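Local coordinates for hemolysin activator protein CdiB (Acinetobacter baumannii ACICU, PDB 6WIL) that probably secretes the CdiA toxin of contact-dependent growth inhibition across the outer membrane as a two-partner, Omp85-superfamily transporter, at residues L174-E179 with I323-Q328. Sequence-based numbering, arbitrary orientation.
Sequences LDQGLE and ISRSGQ
Arg325 sets CG between its backbone N and carbonyl carbon (chi1 70°) and bends at chi3, which carries its guanidinium to Gln176 and Glu179 on helix 171-181. The contact joins a POTRA domain to the end of barrel strand 308-326, as expected where the POTRA domains of a TpsB transporter meet the 16-stranded barrel. Helix and strand run nearly at right angles, their axes 9.8 Å apart, and Arg325 is the strand residue that meets Asp175, Gln176 and Glu179. Glu179 approaches from the opposite direction and forms a salt bridge at the guanidinium edge, the two planes 46° apart: its OE2 takes a hydrogen bond from Arg325 NH1 at 3.0 Å, while the separation of OE1 from NH2 is too short to be trusted. Lys330 also pairs with OE2, and Gln32 N donates to OE1. One guanidinium face is covered by Gln176 N and Asp175 CB, the latter 3.5 Å from Arg325 NH2; Asp175 OD2 is hydrogen-bonded to Tyr35 OH and, well out of the guanidinium plane, probably acts on Arg325 through charge alone. Gln176, bent at chi2, places OE1 in that plane to accept a bent hydrogen bond (N-H...O 136°) from Arg325 NH1 at 2.7 Å, the nitrogen above the amide plane.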
loop_
_atom_site.group_PDB
_atom_site.type_symbol
_atom_site.label_atom_id
_atom_site.label_comp_id
_atom_site.label_asym_id
_atom_site.label_seq_id
_atom_site.Cartn_x
_atom_site.Cartn_y
_atom_site.Cartn_z
ATOM N N LEU A 174 -15.351 3.734 10.974
ATOM C CA LEU A 174 -16.148 4.051 9.791
ATOM C C LEU A 174 -15.278 4.067 8.540
ATOM O O LEU A 174 -15.659 3.521 7.498
ATOM C CB LEU A 174 -16.848 5.398 9.964
ATOM C CG LEU A 174 -17.807 5.579 11.142
ATOM C CD1 LEU A 174 -18.603 6.869 10.981
ATOM C CD2 LEU A 174 -18.730 4.381 11.276
ATOM N N ASP A 175 -14.104 4.699 8.626
ATOM C CA ASP A 175 -13.221 4.792 7.468
ATOM C C ASP A 175 -12.680 3.425 7.072
ATOM O O ASP A 175 -12.570 3.117 5.880
ATOM C CB ASP A 175 -12.068 5.752 7.758
ATOM C CG ASP A 175 -12.483 7.209 7.695
ATOM O OD1 ASP A 175 -13.643 7.494 7.327
ATOM O OD2 ASP A 175 -11.637 8.075 8.008
ATOM N N GLN A 176 -12.327 2.599 8.058
ATOM C CA GLN A 176 -11.845 1.256 7.762
ATOM C C GLN A 176 -12.912 0.442 7.044
ATOM O O GLN A 176 -12.655 -0.153 5.990
ATOM C CB GLN A 176 -11.415 0.559 9.050
ATOM C CG GLN A 176 -10.752 -0.777 8.807
ATOM C CD GLN A 176 -9.463 -0.638 8.018
ATOM O OE1 GLN A 176 -8.788 0.392 8.087
ATOM N NE2 GLN A 176 -9.118 -1.674 7.255
ATOM N N GLY A 177 -14.124 0.409 7.604
ATOM C CA GLY A 177 -15.205 -0.320 6.964
ATOM C C GLY A 177 -15.561 0.238 5.600
ATOM O O GLY A 177 -15.842 -0.515 4.665
ATOM N N LEU A 178 -15.552 1.566 5.466
ATOM C CA LEU A 178 -15.796 2.177 4.165
ATOM C C LEU A 178 -14.753 1.740 3.140
ATOM O O LEU A 178 -15.086 1.476 1.979
ATOM C CB LEU A 178 -15.816 3.697 4.305
ATOM C CG LEU A 178 -15.996 4.547 3.052
ATOM C CD1 LEU A 178 -17.040 5.616 3.305
ATOM C CD2 LEU A 178 -14.672 5.186 2.697
ATOM N N GLU A 179 -13.483 1.657 3.549
ATOM C CA GLU A 179 -12.438 1.236 2.620
ATOM C C GLU A 179 -12.622 -0.216 2.205
ATOM O O GLU A 179 -12.410 -0.568 1.039
ATOM C CB GLU A 179 -11.061 1.441 3.245
ATOM C CG GLU A 179 -10.416 2.766 2.901
ATOM C CD GLU A 179 -9.275 3.110 3.836
ATOM O OE1 GLU A 179 -9.198 4.275 4.279
ATOM O OE2 GLU A 179 -8.461 2.211 4.143
ATOM N N ILE A 323 -2.979 -0.974 12.403
ATOM C CA ILE A 323 -2.711 -0.726 13.814
ATOM C C ILE A 323 -3.001 0.731 14.159
ATOM O O ILE A 323 -3.311 1.055 15.311
ATOM C CB ILE A 323 -1.262 -1.105 14.171
ATOM C CG1 ILE A 323 -0.276 -0.374 13.264
ATOM C CG2 ILE A 323 -1.051 -2.606 14.064
ATOM C CD1 ILE A 323 1.164 -0.717 13.547
ATOM N N SER A 324 -2.910 1.617 13.166
ATOM C CA SER A 324 -3.130 3.040 13.381
ATOM C C SER A 324 -3.542 3.695 12.071
ATOM O O SER A 324 -2.960 3.410 11.021
ATOM C CB SER A 324 -1.871 3.721 13.928
ATOM O OG SER A 324 -1.851 5.099 13.596
ATOM N N ARG A 325 -4.529 4.587 12.144
ATOM C CA ARG A 325 -4.961 5.315 10.961
ATOM C C ARG A 325 -5.577 6.642 11.375
ATOM O O ARG A 325 -5.957 6.845 12.531
ATOM C CB ARG A 325 -5.962 4.505 10.132
ATOM C CG ARG A 325 -7.320 4.332 10.778
ATOM C CD ARG A 325 -8.280 3.711 9.784
ATOM N NE ARG A 325 -8.514 4.605 8.654
ATOM C CZ ARG A 325 -8.669 4.201 7.399
ATOM N NH1 ARG A 325 -8.599 2.909 7.100
ATOM N NH2 ARG A 325 -8.879 5.091 6.440
ATOM N N SER A 326 -5.676 7.540 10.403
ATOM C CA SER A 326 -6.351 8.818 10.585
ATOM C C SER A 326 -6.731 9.343 9.210
ATOM O O SER A 326 -6.557 8.664 8.192
ATOM C CB SER A 326 -5.465 9.826 11.320
ATOM O OG SER A 326 -4.618 10.497 10.400
ATOM N N GLY A 327 -7.231 10.577 9.185
ATOM C CA GLY A 327 -7.548 11.218 7.923
ATOM C C GLY A 327 -6.344 11.445 7.034
ATOM O O GLY A 327 -6.511 11.672 5.833
ATOM N N GLN A 328 -5.130 11.380 7.588
ATOM C CA GLN A 328 -3.929 11.647 6.808
ATOM C C GLN A 328 -2.903 10.519 6.852
ATOM O O GLN A 328 -1.810 10.679 6.292
ATOM C CB GLN A 328 -3.271 12.952 7.271
ATOM C CG GLN A 328 -4.223 14.129 7.324
ATOM C CD GLN A 328 -3.533 15.447 7.066
ATOM O OE1 GLN A 328 -3.402 15.877 5.918
ATOM N NE2 GLN A 328 -3.087 16.101 8.132
#